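Local structure of oxidoreductase (Corynebacterium diphtheriae, 3K1Y) at residues R12-I17 / E47-S52; L103-F108 / R141-Y146; D114-M119 / S145-V150; G128-S133 / T160-G165; T154-A159 / A169-R174. The protein probably acts as a flavin-dependent oxidoreductase of the NADPH-dependent FMN reductase family, built on a flavodoxin-like fold. One frame throughout, in Å; residues are numbered along the deposited sequence.

Contact 1 (R12-I17 / E47-S52); sequences RTLAVI and EALSVS
Arg12 and Glu47 are joined by a salt bridge where two neighbouring parallel strands begin. Arg12 grips the Glu47 carboxylate side-on, through NE and NH2. Its NE lies 2.7 Å from Glu47 OE2, and its NH2 lies 3.2 Å from Glu47 OE1. The NH2 bond uses the syn lone pair of OE1 and stays close to the guanidinium plane. The NE bond is tilted from that plane; the guanidinium and carboxylate planes stand 71° apart. A bend at chi2 (-71°) turns the Arg12 chain toward the acid. Its NH1 is held separately by the backbone O of Glu189.

Backbone hydrogen bonds join the strands in regular parallel register. Arg12 N gives to Ala48 O, and Arg12 O takes from Ser50 N at 2.7 Å. Leu14, two residues on, does the same, giving to Ser50 O and taking from Ser52 N. Val16 N closes the series on Ser52 O at 2.8 Å. CA-H...O contacts lie between these bonds, such as Thr13 CA to Ser50 O at 3.3 Å.

Apolar contacts lie on one face of the sheet, that of Leu14 and Leu49. Leu14 CB lies 3.6 Å from Leu49 CD2, and Val16 CG2 lies 4.0 Å from Val51 CG2. Helix 26-44 covers this face, with Val38 on Leu14 and Thr39 on Leu49. The two strands and that helix form a beta-alpha-beta unit of the flavodoxin-like fold.

The chemistry is therefore divided. Backbone bonds fix the register, Leu14 and Leu49 pack against the helix, and a two-nitrogen ion pair ties down the beginning of the strand pair.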
# COMPACT_ATOMS: atom_id res chain seq x y z
N ARG A 12 25.60 -23.31 4.92
CA ARG A 12 24.86 -22.07 4.90
C ARG A 12 23.81 -22.12 5.99
O ARG A 12 23.37 -23.19 6.40
CB ARG A 12 24.22 -21.90 3.52
CG ARG A 12 25.20 -22.02 2.36
CD ARG A 12 26.15 -20.83 2.27
NE ARG A 12 27.04 -20.97 1.11
CZ ARG A 12 27.86 -20.02 0.66
NH1 ARG A 12 27.92 -18.83 1.26
NH2 ARG A 12 28.63 -20.26 -0.39
N THR A 13 23.41 -20.94 6.45
CA THR A 13 22.41 -20.81 7.50
C THR A 13 21.15 -20.16 6.94
O THR A 13 21.22 -19.37 6.00
CB THR A 13 22.93 -19.94 8.65
OG1 THR A 13 23.45 -18.72 8.12
CG2 THR A 13 24.04 -20.68 9.42
N LEU A 14 20.00 -20.52 7.52
CA LEU A 14 18.71 -19.96 7.13
C LEU A 14 17.93 -19.64 8.40
O LEU A 14 17.84 -20.47 9.30
CB LEU A 14 17.91 -20.95 6.28
CG LEU A 14 16.49 -20.50 5.90
CD1 LEU A 14 16.55 -19.23 5.07
CD2 LEU A 14 15.76 -21.61 5.12
N ALA A 15 17.39 -18.43 8.48
CA ALA A 15 16.59 -18.05 9.64
C ALA A 15 15.13 -18.02 9.18
O ALA A 15 14.83 -17.60 8.06
CB ALA A 15 17.03 -16.68 10.16
N VAL A 16 14.22 -18.49 10.02
CA VAL A 16 12.81 -18.52 9.65
C VAL A 16 11.97 -17.96 10.78
O VAL A 16 11.96 -18.51 11.88
CB VAL A 16 12.33 -19.97 9.35
CG1 VAL A 16 10.83 -20.00 9.06
CG2 VAL A 16 13.12 -20.54 8.17
N ILE A 17 11.27 -16.85 10.52
CA ILE A 17 10.42 -16.24 11.53
C ILE A 17 8.99 -16.67 11.24
O ILE A 17 8.52 -16.55 10.11
CB ILE A 17 10.46 -14.70 11.50
CG1 ILE A 17 11.90 -14.18 11.58
CG2 ILE A 17 9.65 -14.14 12.66
CD1 ILE A 17 12.65 -14.60 12.82
N GLU A 47 25.48 -27.46 -1.74
CA GLU A 47 25.77 -27.13 -0.35
C GLU A 47 24.78 -27.63 0.69
O GLU A 47 23.75 -28.22 0.36
CB GLU A 47 25.97 -25.63 -0.22
CG GLU A 47 27.32 -25.18 -0.72
CD GLU A 47 27.56 -23.72 -0.51
OE1 GLU A 47 27.12 -22.92 -1.36
OE2 GLU A 47 28.19 -23.37 0.50
N ALA A 48 25.11 -27.40 1.96
CA ALA A 48 24.27 -27.84 3.06
C ALA A 48 23.65 -26.66 3.78
O ALA A 48 24.25 -25.59 3.85
CB ALA A 48 25.10 -28.67 4.05
N LEU A 49 22.46 -26.87 4.33
CA LEU A 49 21.74 -25.81 5.02
C LEU A 49 21.42 -26.09 6.48
O LEU A 49 21.03 -27.20 6.85
CB LEU A 49 20.43 -25.52 4.30
CG LEU A 49 20.04 -24.07 4.00
CD1 LEU A 49 18.52 -24.01 3.85
CD2 LEU A 49 20.49 -23.13 5.09
N SER A 50 21.60 -25.07 7.30
CA SER A 50 21.28 -25.15 8.72
C SER A 50 20.08 -24.20 8.82
O SER A 50 20.13 -23.08 8.31
CB SER A 50 22.45 -24.63 9.56
OG SER A 50 22.13 -24.63 10.94
N VAL A 51 19.01 -24.64 9.47
CA VAL A 51 17.83 -23.81 9.59
C VAL A 51 17.50 -23.48 11.04
O VAL A 51 17.55 -24.34 11.93
CB VAL A 51 16.58 -24.46 8.90
CG1 VAL A 51 16.45 -25.90 9.31
CG2 VAL A 51 15.32 -23.70 9.27
N SER A 52 17.17 -22.22 11.27
CA SER A 52 16.83 -21.74 12.60
C SER A 52 15.41 -21.18 12.56
O SER A 52 15.19 -20.09 12.05
CB SER A 52 17.81 -20.66 13.02
OG SER A 52 17.35 -20.04 14.21

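Contact 2 (L103-F108 / R141-Y146); sequences LFKMFF and RPLLSY
Leu143 of helix 135-146 inserts its two methyl groups among side chains of helix 102-110. The two helices are neighbours on one side of the central parallel sheet of this flavodoxin-like fold. Their short segments run almost parallel, 7° apart. The axes are 12.3 Å from each other, so side chains alone bridge the distance.

Leu143 has the most surface buried here. Its CG is anti to the backbone N (chi1 179°), which directs the branch toward the other helix. CD2 lies 4.1 Å from Phe108 CG and comes over one face of that ring. The same methyl lies 4.1 Å from Phe104 CE2, so two aromatic rings share it. CD1 takes another direction and packs 4.1 Å from Lys105 CE, touching the aliphatic part of the lysine. The charged end of Lys105 is occupied elsewhere. Its NZ forms a salt bridge with Asp109 and hydrogen bonds with backbone oxygens of Phe96 and Tyr100 of a second subunit.

Phe108 is the second main partner. Phe108 CA and Leu143 CA are 8.8 Å apart, the nearest such pair between the segments. The Phe108 ring also rests on Val91 of strand 88-94, which ties helix 102-110 to the sheet.

Leu144 is the third. It touches Phe108 more loosely, with CD2 4.4 Å from Phe108 CE1. Otherwise it packs on Thr121, Ile123 and Val151 of the sheet. All of the touching residues are buried, and the contact is wholly apolar. Within helix 102-110 the two rings also meet: Phe108 CE2 sits 3.3 Å above the plane of the Phe104 ring, toward its rim.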
# COMPACT_ATOMS: atom_id res chain seq x y z
N LEU A 103 2.32 -8.73 16.56
CA LEU A 103 3.43 -9.46 17.15
C LEU A 103 4.57 -9.62 16.14
O LEU A 103 5.75 -9.52 16.49
CB LEU A 103 2.97 -10.84 17.64
CG LEU A 103 4.04 -11.75 18.25
CD1 LEU A 103 4.57 -11.14 19.55
CD2 LEU A 103 3.45 -13.15 18.51
N PHE A 104 4.21 -9.89 14.89
CA PHE A 104 5.18 -10.03 13.83
C PHE A 104 5.88 -8.68 13.73
O PHE A 104 7.11 -8.61 13.69
CB PHE A 104 4.44 -10.34 12.52
CG PHE A 104 5.33 -10.38 11.30
CD1 PHE A 104 5.96 -11.55 10.91
CD2 PHE A 104 5.46 -9.24 10.49
CE1 PHE A 104 6.71 -11.61 9.73
CE2 PHE A 104 6.21 -9.28 9.32
CZ PHE A 104 6.84 -10.47 8.93
N LYS A 105 5.09 -7.61 13.71
CA LYS A 105 5.64 -6.27 13.59
C LYS A 105 6.54 -5.92 14.77
O LYS A 105 7.60 -5.31 14.59
CB LYS A 105 4.51 -5.23 13.49
CG LYS A 105 4.99 -3.79 13.27
CD LYS A 105 5.90 -3.70 12.04
CE LYS A 105 5.99 -2.27 11.49
NZ LYS A 105 6.48 -1.27 12.48
N MSE A 106 6.12 -6.31 15.96
CA MSE A 106 6.90 -6.02 17.15
C MSE A 106 8.33 -6.52 17.03
O MSE A 106 9.27 -5.78 17.31
CB MSE A 106 6.23 -6.64 18.37
CG MSE A 106 6.79 -6.15 19.69
SE MSE A 106 5.70 -6.79 21.13
CE MSE A 106 4.21 -5.54 20.96
N PHE A 107 8.49 -7.77 16.62
CA PHE A 107 9.81 -8.35 16.48
C PHE A 107 10.70 -7.42 15.65
O PHE A 107 11.76 -6.99 16.10
CB PHE A 107 9.74 -9.73 15.81
CG PHE A 107 11.08 -10.39 15.62
CD1 PHE A 107 11.78 -10.91 16.70
CD2 PHE A 107 11.66 -10.47 14.35
CE1 PHE A 107 13.04 -11.51 16.52
CE2 PHE A 107 12.90 -11.07 14.16
CZ PHE A 107 13.60 -11.59 15.26
N PHE A 108 10.25 -7.11 14.43
CA PHE A 108 11.02 -6.22 13.58
C PHE A 108 11.31 -4.88 14.24
O PHE A 108 12.44 -4.39 14.17
CB PHE A 108 10.31 -6.02 12.24
CG PHE A 108 10.34 -7.24 11.38
CD1 PHE A 108 11.43 -7.49 10.56
CD2 PHE A 108 9.31 -8.18 11.45
CE1 PHE A 108 11.52 -8.68 9.83
CE2 PHE A 108 9.39 -9.37 10.73
CZ PHE A 108 10.49 -9.62 9.92
N ARG A 141 6.55 -6.53 2.04
CA ARG A 141 7.60 -6.09 1.14
C ARG A 141 8.11 -4.71 1.56
O ARG A 141 9.30 -4.53 1.81
CB ARG A 141 7.05 -6.08 -0.30
CG ARG A 141 8.10 -5.87 -1.37
CD ARG A 141 7.80 -6.71 -2.60
NE ARG A 141 9.04 -7.33 -3.04
CZ ARG A 141 9.17 -8.61 -3.37
NH1 ARG A 141 8.12 -9.43 -3.32
NH2 ARG A 141 10.36 -9.07 -3.71
N PRO A 142 7.22 -3.73 1.66
CA PRO A 142 7.70 -2.40 2.07
C PRO A 142 8.50 -2.44 3.37
O PRO A 142 9.47 -1.71 3.53
CB PRO A 142 6.41 -1.59 2.21
CG PRO A 142 5.48 -2.27 1.21
CD PRO A 142 5.76 -3.73 1.47
N LEU A 143 8.08 -3.30 4.30
CA LEU A 143 8.76 -3.43 5.59
C LEU A 143 10.18 -3.97 5.44
O LEU A 143 11.12 -3.43 6.00
CB LEU A 143 7.97 -4.33 6.54
CG LEU A 143 8.61 -4.56 7.91
CD1 LEU A 143 8.73 -3.23 8.65
CD2 LEU A 143 7.77 -5.54 8.74
N LEU A 144 10.32 -5.05 4.67
CA LEU A 144 11.63 -5.67 4.45
C LEU A 144 12.52 -4.78 3.60
O LEU A 144 13.73 -4.72 3.81
CB LEU A 144 11.48 -7.04 3.79
CG LEU A 144 11.33 -8.25 4.72
CD1 LEU A 144 12.62 -8.46 5.50
CD2 LEU A 144 10.16 -8.05 5.68
N SER A 145 11.92 -4.08 2.64
CA SER A 145 12.69 -3.18 1.78
C SER A 145 13.18 -1.99 2.56
O SER A 145 14.29 -1.51 2.34
CB SER A 145 11.84 -2.71 0.60
OG SER A 145 11.56 -3.81 -0.26
N TYR A 146 12.36 -1.49 3.48
CA TYR A 146 12.76 -0.36 4.30
C TYR A 146 14.02 -0.71 5.09
O TYR A 146 14.83 0.16 5.40
CB TYR A 146 11.67 0.04 5.28
CG TYR A 146 12.15 1.09 6.25
CD1 TYR A 146 12.40 2.40 5.83
CD2 TYR A 146 12.42 0.77 7.58
CE1 TYR A 146 12.91 3.36 6.72
CE2 TYR A 146 12.93 1.71 8.47
CZ TYR A 146 13.17 3.00 8.04
OH TYR A 146 13.69 3.92 8.92

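Contact 3 (D114-M119 / S145-V150); sequences DALTGM and SYMRAV
Thr117 lays its CG2 methyl over the centre of one face of the Arg148 guanidinium group, 3.7 Å from Arg148 CZ. The two side chains run alongside each other in one direction. The Arg148 chain bends at chi3 (61°), which brings the flat group alongside the threonine. Arg177 of a third subunit comes close to the same group, and two like charges there would probably repel.

Backbone hydrogen bonds also join the segments. Gly118 N gives a bond to Arg148 O at 2.9 Å, with the donor above the carbonyl plane. A weak bond runs from Val150 N to Met119 O. Water 1 bridges the segments, accepting from Leu116 N at 2.6 Å and donating to Met147 O at 3.1 Å. Further in, Leu116 CD1 packs 4.2 Å from Met147 SE, and both side chains touch Phe108. The segment 114-119 makes two overlapping beta turns, type I and then type II.

Arg148 has a positive phi (67°) and is the C-prime residue of a Schellman motif. The motif ends helix 135-146 and turns the chain into strand 150-159, next to strand 120-127, the helix-to-strand connection of a flavodoxin-like alpha/beta fold.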
# COMPACT_ATOMS: atom_id res chain seq x y z
N ASP A 114 20.12 -1.63 11.16
CA ASP A 114 20.77 -2.41 10.11
C ASP A 114 20.85 -3.92 10.32
O ASP A 114 21.75 -4.58 9.79
CB ASP A 114 22.18 -1.87 9.89
CG ASP A 114 22.95 -1.70 11.19
OD1 ASP A 114 22.86 -2.61 12.05
OD2 ASP A 114 23.64 -0.67 11.34
N ALA A 115 19.92 -4.47 11.09
CA ALA A 115 19.92 -5.90 11.38
C ALA A 115 19.80 -6.79 10.13
O ALA A 115 20.44 -7.84 10.05
CB ALA A 115 18.78 -6.22 12.35
N LEU A 116 19.00 -6.35 9.17
CA LEU A 116 18.78 -7.11 7.95
C LEU A 116 19.25 -6.46 6.64
O LEU A 116 18.62 -6.63 5.60
CB LEU A 116 17.28 -7.41 7.83
CG LEU A 116 16.65 -8.21 8.96
CD1 LEU A 116 15.12 -8.18 8.85
CD2 LEU A 116 17.18 -9.63 8.89
N THR A 117 20.35 -5.72 6.68
CA THR A 117 20.84 -5.08 5.46
C THR A 117 21.42 -6.10 4.48
O THR A 117 22.30 -6.89 4.85
CB THR A 117 21.93 -4.03 5.76
OG1 THR A 117 21.39 -3.03 6.64
CG2 THR A 117 22.40 -3.37 4.46
N GLY A 118 20.93 -6.10 3.25
CA GLY A 118 21.42 -7.02 2.24
C GLY A 118 20.95 -8.47 2.37
O GLY A 118 21.30 -9.32 1.54
N MSE A 119 20.14 -8.75 3.38
CA MSE A 119 19.63 -10.10 3.64
C MSE A 119 18.67 -10.70 2.60
O MSE A 119 17.54 -10.22 2.45
CB MSE A 119 18.95 -10.12 5.01
CG MSE A 119 18.41 -11.47 5.45
SE MSE A 119 19.82 -12.75 5.76
CE MSE A 119 20.49 -12.09 7.44
N SER A 145 11.92 -4.08 2.64
CA SER A 145 12.69 -3.18 1.78
C SER A 145 13.18 -1.99 2.56
O SER A 145 14.29 -1.51 2.34
CB SER A 145 11.84 -2.71 0.60
OG SER A 145 11.56 -3.81 -0.26
N TYR A 146 12.36 -1.49 3.48
CA TYR A 146 12.76 -0.36 4.30
C TYR A 146 14.02 -0.71 5.09
O TYR A 146 14.83 0.16 5.40
CB TYR A 146 11.67 0.04 5.28
CG TYR A 146 12.15 1.09 6.25
CD1 TYR A 146 12.40 2.40 5.83
CD2 TYR A 146 12.42 0.77 7.58
CE1 TYR A 146 12.91 3.36 6.72
CE2 TYR A 146 12.93 1.71 8.47
CZ TYR A 146 13.17 3.00 8.04
OH TYR A 146 13.69 3.92 8.92
N MSE A 147 14.17 -1.98 5.45
CA MSE A 147 15.35 -2.38 6.20
C MSE A 147 16.47 -2.81 5.28
O MSE A 147 17.50 -3.33 5.71
CB MSE A 147 15.01 -3.49 7.19
CG MSE A 147 14.30 -2.95 8.41
SE MSE A 147 13.84 -4.29 9.67
CE MSE A 147 12.19 -4.86 8.85
N ARG A 148 16.25 -2.58 3.99
CA ARG A 148 17.22 -2.89 2.95
C ARG A 148 17.49 -4.37 2.74
O ARG A 148 18.56 -4.76 2.27
CB ARG A 148 18.52 -2.14 3.22
CG ARG A 148 18.36 -0.62 3.22
CD ARG A 148 19.65 0.06 3.62
NE ARG A 148 20.74 -0.25 2.69
CZ ARG A 148 22.01 0.03 2.93
NH1 ARG A 148 22.36 0.61 4.07
NH2 ARG A 148 22.94 -0.29 2.04
N ALA A 149 16.51 -5.21 3.09
CA ALA A 149 16.64 -6.64 2.85
C ALA A 149 16.35 -6.84 1.35
O ALA A 149 15.54 -6.10 0.78
CB ALA A 149 15.61 -7.40 3.67
N VAL A 150 17.01 -7.78 0.70
CA VAL A 150 16.71 -7.99 -0.71
C VAL A 150 15.65 -9.09 -0.74
O VAL A 150 15.93 -10.25 -0.43
CB VAL A 150 18.00 -8.35 -1.58
CG1 VAL A 150 19.26 -8.14 -0.76
CG2 VAL A 150 17.92 -9.76 -2.14
O HOH W 1 18.32 -3.92 8.64

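Contact 4 (G128-S133 / T160-G165); sequences GSARHS and TEDFGG. With SO4 (sulfate ion), chain H.
Ser129 places OG between its backbone N and carbonyl carbon (chi1 76°), which turns the hydroxyl toward a sulfate ion and leaves CB 3.4 Å from Glu161 OE1. The sulfate probably comes from the crystallisation liquor. It is modelled within bonding distance of Arg131 NH1, so its exact position, its closeness to Ser129 OG and its other bonds are doubtful.

Between the segments, Glu161 N gives a hydrogen bond of 2.9 Å to Gly128 O, although Gly128 O is crowded in the model, so the bond is tentative. Water 2 makes a second link. It accepts from Ala130 N at 3.0 Å and donates to Asp162 OD2 at 3.0 Å.

The two loops follow strands 120-127 and 150-159. They lie at the C-terminal ends of the parallel strands, where flavodoxin-like proteins usually bind their cofactor. The loop 128-133 curves beside the anion. With the same caution, Ser129 N gives a bond of 3.2 Å to sulfate O3, and Gly128 N gives a weak one to the same oxygen.

Arg131 O and Ser133 OG form reciprocal hydrogen bonds with the same residues of a fourth subunit. His132 also packs there, on Leu134 of that subunit.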
# COMPACT_ATOMS: atom_id res chain seq x y z
N GLY A 128 -7.30 -18.27 5.17
CA GLY A 128 -8.19 -19.26 4.59
C GLY A 128 -8.30 -19.07 3.08
O GLY A 128 -8.05 -19.99 2.30
N SER A 129 -8.66 -17.85 2.69
CA SER A 129 -8.79 -17.54 1.28
C SER A 129 -7.62 -16.68 0.84
O SER A 129 -6.72 -16.39 1.63
CB SER A 129 -10.10 -16.79 1.02
OG SER A 129 -10.03 -15.44 1.42
N ALA A 130 -7.64 -16.28 -0.42
CA ALA A 130 -6.58 -15.47 -0.99
C ALA A 130 -6.97 -14.00 -1.21
O ALA A 130 -6.23 -13.25 -1.83
CB ALA A 130 -6.13 -16.08 -2.31
N ARG A 131 -8.13 -13.59 -0.68
CA ARG A 131 -8.56 -12.22 -0.89
C ARG A 131 -7.56 -11.17 -0.40
O ARG A 131 -7.48 -10.07 -0.95
CB ARG A 131 -9.95 -11.98 -0.25
CG ARG A 131 -10.03 -12.06 1.27
CD ARG A 131 -11.48 -12.31 1.68
NE ARG A 131 -11.87 -11.63 2.92
CZ ARG A 131 -11.60 -12.06 4.15
NH1 ARG A 131 -10.93 -13.20 4.34
NH2 ARG A 131 -12.00 -11.35 5.19
N HIS A 132 -6.76 -11.54 0.60
CA HIS A 132 -5.76 -10.64 1.15
C HIS A 132 -4.33 -10.97 0.70
O HIS A 132 -3.36 -10.55 1.33
CB HIS A 132 -5.85 -10.67 2.69
CG HIS A 132 -7.15 -10.14 3.22
ND1 HIS A 132 -7.68 -10.53 4.43
CD2 HIS A 132 -8.02 -9.24 2.70
CE1 HIS A 132 -8.82 -9.91 4.63
NE2 HIS A 132 -9.06 -9.12 3.59
N SER A 133 -4.19 -11.69 -0.40
CA SER A 133 -2.86 -12.04 -0.85
C SER A 133 -1.95 -10.84 -1.09
O SER A 133 -0.73 -10.97 -1.02
CB SER A 133 -2.92 -12.91 -2.12
OG SER A 133 -3.45 -12.19 -3.21
N THR A 160 -5.29 -21.66 2.63
CA THR A 160 -5.57 -23.06 2.94
C THR A 160 -6.77 -23.66 2.21
O THR A 160 -6.78 -24.86 1.91
CB THR A 160 -5.77 -23.25 4.45
OG1 THR A 160 -6.98 -22.59 4.85
CG2 THR A 160 -4.59 -22.66 5.22
N GLU A 161 -7.76 -22.83 1.92
CA GLU A 161 -8.97 -23.29 1.24
C GLU A 161 -8.68 -23.71 -0.20
O GLU A 161 -9.54 -24.29 -0.86
CB GLU A 161 -10.03 -22.19 1.25
CG GLU A 161 -10.37 -21.68 2.64
CD GLU A 161 -11.49 -20.66 2.63
OE1 GLU A 161 -11.50 -19.79 1.74
OE2 GLU A 161 -12.36 -20.73 3.52
N ASP A 162 -7.49 -23.41 -0.68
CA ASP A 162 -7.13 -23.78 -2.05
C ASP A 162 -6.01 -24.81 -2.12
O ASP A 162 -5.21 -24.79 -3.06
CB ASP A 162 -6.73 -22.53 -2.84
CG ASP A 162 -7.82 -21.47 -2.84
OD1 ASP A 162 -9.01 -21.84 -2.92
OD2 ASP A 162 -7.48 -20.26 -2.78
N PHE A 163 -5.93 -25.70 -1.14
CA PHE A 163 -4.90 -26.74 -1.18
C PHE A 163 -5.41 -27.95 -1.96
O PHE A 163 -6.62 -28.08 -2.19
CB PHE A 163 -4.49 -27.19 0.24
CG PHE A 163 -3.59 -26.22 0.96
CD1 PHE A 163 -2.95 -25.19 0.28
CD2 PHE A 163 -3.38 -26.34 2.33
CE1 PHE A 163 -2.12 -24.29 0.95
CE2 PHE A 163 -2.54 -25.45 3.01
CZ PHE A 163 -1.91 -24.42 2.32
N GLY A 164 -4.50 -28.82 -2.38
CA GLY A 164 -4.89 -30.00 -3.13
C GLY A 164 -5.53 -29.70 -4.48
O GLY A 164 -6.06 -28.61 -4.69
N GLY A 165 -5.48 -30.67 -5.38
CA GLY A 165 -6.06 -30.49 -6.70
C GLY A 165 -5.16 -29.75 -7.66
O GLY A 165 -3.96 -29.62 -7.41
S SO4 H . -9.84 -14.79 5.07
O1 SO4 H . -8.96 -13.86 5.71
O2 SO4 H . -9.91 -14.66 3.71
O3 SO4 H . -9.51 -16.10 5.28
O4 SO4 H . -11.11 -14.53 5.56
O HOH W 2 -9.27 -17.95 -2.29

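Contact 5 (T154-A159 / A169-R174); sequences TGVFAA and AEFNKR
Strand 156-159 and helix 169-174 run roughly antiparallel, at 154° with their axes 9.7 Å apart, and Ala158 and Phe171 bring their CA atoms to 8.1 Å. Two residues of the helix carry the contact, Phe171 and Arg174.

Phe171 has its CG anti to the backbone N (chi1 179°), and the ring extends onto the strand. The far end of the ring does most of the touching. CZ lies 3.5 Å from Ala158 CB and 3.8 Å from Val156 CG1. The Val156 side chain crosses the phenylalanine at about a right angle. Beside it, Phe171 CE1 comes 3.5 Å from Phe157 O. The small Ala158 lets the ring sit close to the strand.

Strand 150-159 is an outer strand of the parallel sheet within this chain, which has a flavodoxin-like fold. Helix 165-188 follows it directly and folds back over one face. Helix 26-44 covers the same area, and its Ile30 touches Val156, Ala158 and Phe171.

Arg174 closes the other end. Its chain is extended from CG to NE and reaches Gly155. NH2 gives a hydrogen bond of 2.8 Å to Gly155 O, lying in the carbonyl plane. NE adds a weak bond to the same oxygen, so one carbonyl receives two N-H groups. Thr154 and Arg174 run past one another in opposed directions. The CG2 methyl of Thr154 sits over the centre of the guanidinium face, 3.7 Å from Arg174 CZ. The threonine hydroxyl points to another partner, with OG1 hydrogen-bonded to Glu181 of the same helix.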
# COMPACT_ATOMS: atom_id res chain seq x y z
N THR A 154 9.37 -13.70 -5.77
CA THR A 154 8.26 -14.59 -5.48
C THR A 154 7.82 -14.63 -4.03
O THR A 154 8.46 -15.26 -3.19
CB THR A 154 8.59 -16.02 -5.92
OG1 THR A 154 9.03 -16.01 -7.28
CG2 THR A 154 7.36 -16.91 -5.80
N GLY A 155 6.71 -13.95 -3.75
CA GLY A 155 6.16 -13.94 -2.41
C GLY A 155 5.31 -15.19 -2.31
O GLY A 155 4.83 -15.68 -3.32
N VAL A 156 5.13 -15.71 -1.10
CA VAL A 156 4.34 -16.92 -0.92
C VAL A 156 3.12 -16.70 -0.04
O VAL A 156 3.24 -16.59 1.18
CB VAL A 156 5.19 -18.03 -0.29
CG1 VAL A 156 4.39 -19.31 -0.18
CG2 VAL A 156 6.43 -18.26 -1.12
N PHE A 157 1.94 -16.64 -0.65
CA PHE A 157 0.71 -16.48 0.11
C PHE A 157 -0.09 -17.78 0.06
O PHE A 157 -0.62 -18.15 -0.98
CB PHE A 157 -0.16 -15.35 -0.43
CG PHE A 157 -1.31 -15.01 0.47
CD1 PHE A 157 -1.14 -14.14 1.55
CD2 PHE A 157 -2.56 -15.60 0.28
CE1 PHE A 157 -2.20 -13.86 2.43
CE2 PHE A 157 -3.63 -15.33 1.14
CZ PHE A 157 -3.44 -14.46 2.23
N ALA A 158 -0.17 -18.46 1.20
CA ALA A 158 -0.90 -19.71 1.27
C ALA A 158 -2.33 -19.54 1.74
O ALA A 158 -2.59 -19.13 2.88
CB ALA A 158 -0.17 -20.69 2.18
N ALA A 159 -3.27 -19.86 0.86
CA ALA A 159 -4.69 -19.82 1.17
C ALA A 159 -5.00 -21.29 1.39
O ALA A 159 -4.96 -22.08 0.46
CB ALA A 159 -5.46 -19.27 -0.01
N ALA A 169 -1.19 -28.18 -6.54
CA ALA A 169 0.07 -28.57 -7.16
C ALA A 169 0.79 -27.35 -7.71
O ALA A 169 2.01 -27.25 -7.62
CB ALA A 169 -0.18 -29.59 -8.27
N GLU A 170 0.03 -26.43 -8.30
CA GLU A 170 0.58 -25.21 -8.87
C GLU A 170 1.22 -24.35 -7.78
O GLU A 170 2.20 -23.65 -8.02
CB GLU A 170 -0.52 -24.41 -9.57
CG GLU A 170 -0.23 -24.08 -11.02
CD GLU A 170 0.83 -23.00 -11.18
OE1 GLU A 170 0.50 -21.80 -10.95
OE2 GLU A 170 1.98 -23.34 -11.52
N PHE A 171 0.65 -24.42 -6.59
CA PHE A 171 1.14 -23.66 -5.46
C PHE A 171 2.46 -24.23 -4.94
O PHE A 171 3.34 -23.48 -4.53
CB PHE A 171 0.11 -23.65 -4.33
CG PHE A 171 0.55 -22.89 -3.12
CD1 PHE A 171 0.90 -21.55 -3.21
CD2 PHE A 171 0.64 -23.53 -1.89
CE1 PHE A 171 1.32 -20.85 -2.08
CE2 PHE A 171 1.06 -22.84 -0.75
CZ PHE A 171 1.41 -21.49 -0.85
N ASN A 172 2.59 -25.56 -4.97
CA ASN A 172 3.82 -26.19 -4.50
C ASN A 172 5.00 -25.90 -5.42
O ASN A 172 6.16 -25.90 -4.98
CB ASN A 172 3.63 -27.70 -4.36
CG ASN A 172 3.07 -28.08 -3.01
OD1 ASN A 172 3.58 -27.64 -1.97
ND2 ASN A 172 2.02 -28.90 -3.00
N LYS A 173 4.71 -25.65 -6.68
CA LYS A 173 5.75 -25.34 -7.64
C LYS A 173 6.21 -23.92 -7.32
O LYS A 173 7.39 -23.60 -7.38
CB LYS A 173 5.17 -25.39 -9.06
CG LYS A 173 6.12 -25.93 -10.11
CD LYS A 173 6.40 -27.41 -9.89
CE LYS A 173 5.12 -28.23 -9.90
NZ LYS A 173 4.34 -28.03 -11.15
N ARG A 174 5.25 -23.08 -6.94
CA ARG A 174 5.51 -21.68 -6.61
C ARG A 174 6.48 -21.57 -5.43
O ARG A 174 7.38 -20.71 -5.42
CB ARG A 174 4.21 -20.97 -6.29
CG ARG A 174 4.34 -19.47 -6.29
CD ARG A 174 3.07 -18.78 -5.88
NE ARG A 174 3.37 -17.39 -5.54
CZ ARG A 174 3.72 -16.46 -6.42
NH1 ARG A 174 3.79 -16.77 -7.71
NH2 ARG A 174 4.04 -15.24 -6.01

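The five contacts are arranged around one parallel sheet of order 2-1-3-4-5. Contact 1 joins strands 49-55 and 12-18. Contact 5 lies on strand 150-159 at the other outer strand, with centres about 20 Å apart, so the two bracket the sheet. Contacts 2 and 3 share Ser145 and Tyr146 of helix 135-146, touch through Phe108, and both meet the second subunit. Contact 4 adjoins contact 5, about 10 Å away between centres. It lies at the strand ends where the family usually binds its cofactor. Contact 1 closes first along the chain. Contacts 2 and 3 both close in the region of helix 135-146, and the segments of contacts 4 and 5 interleave.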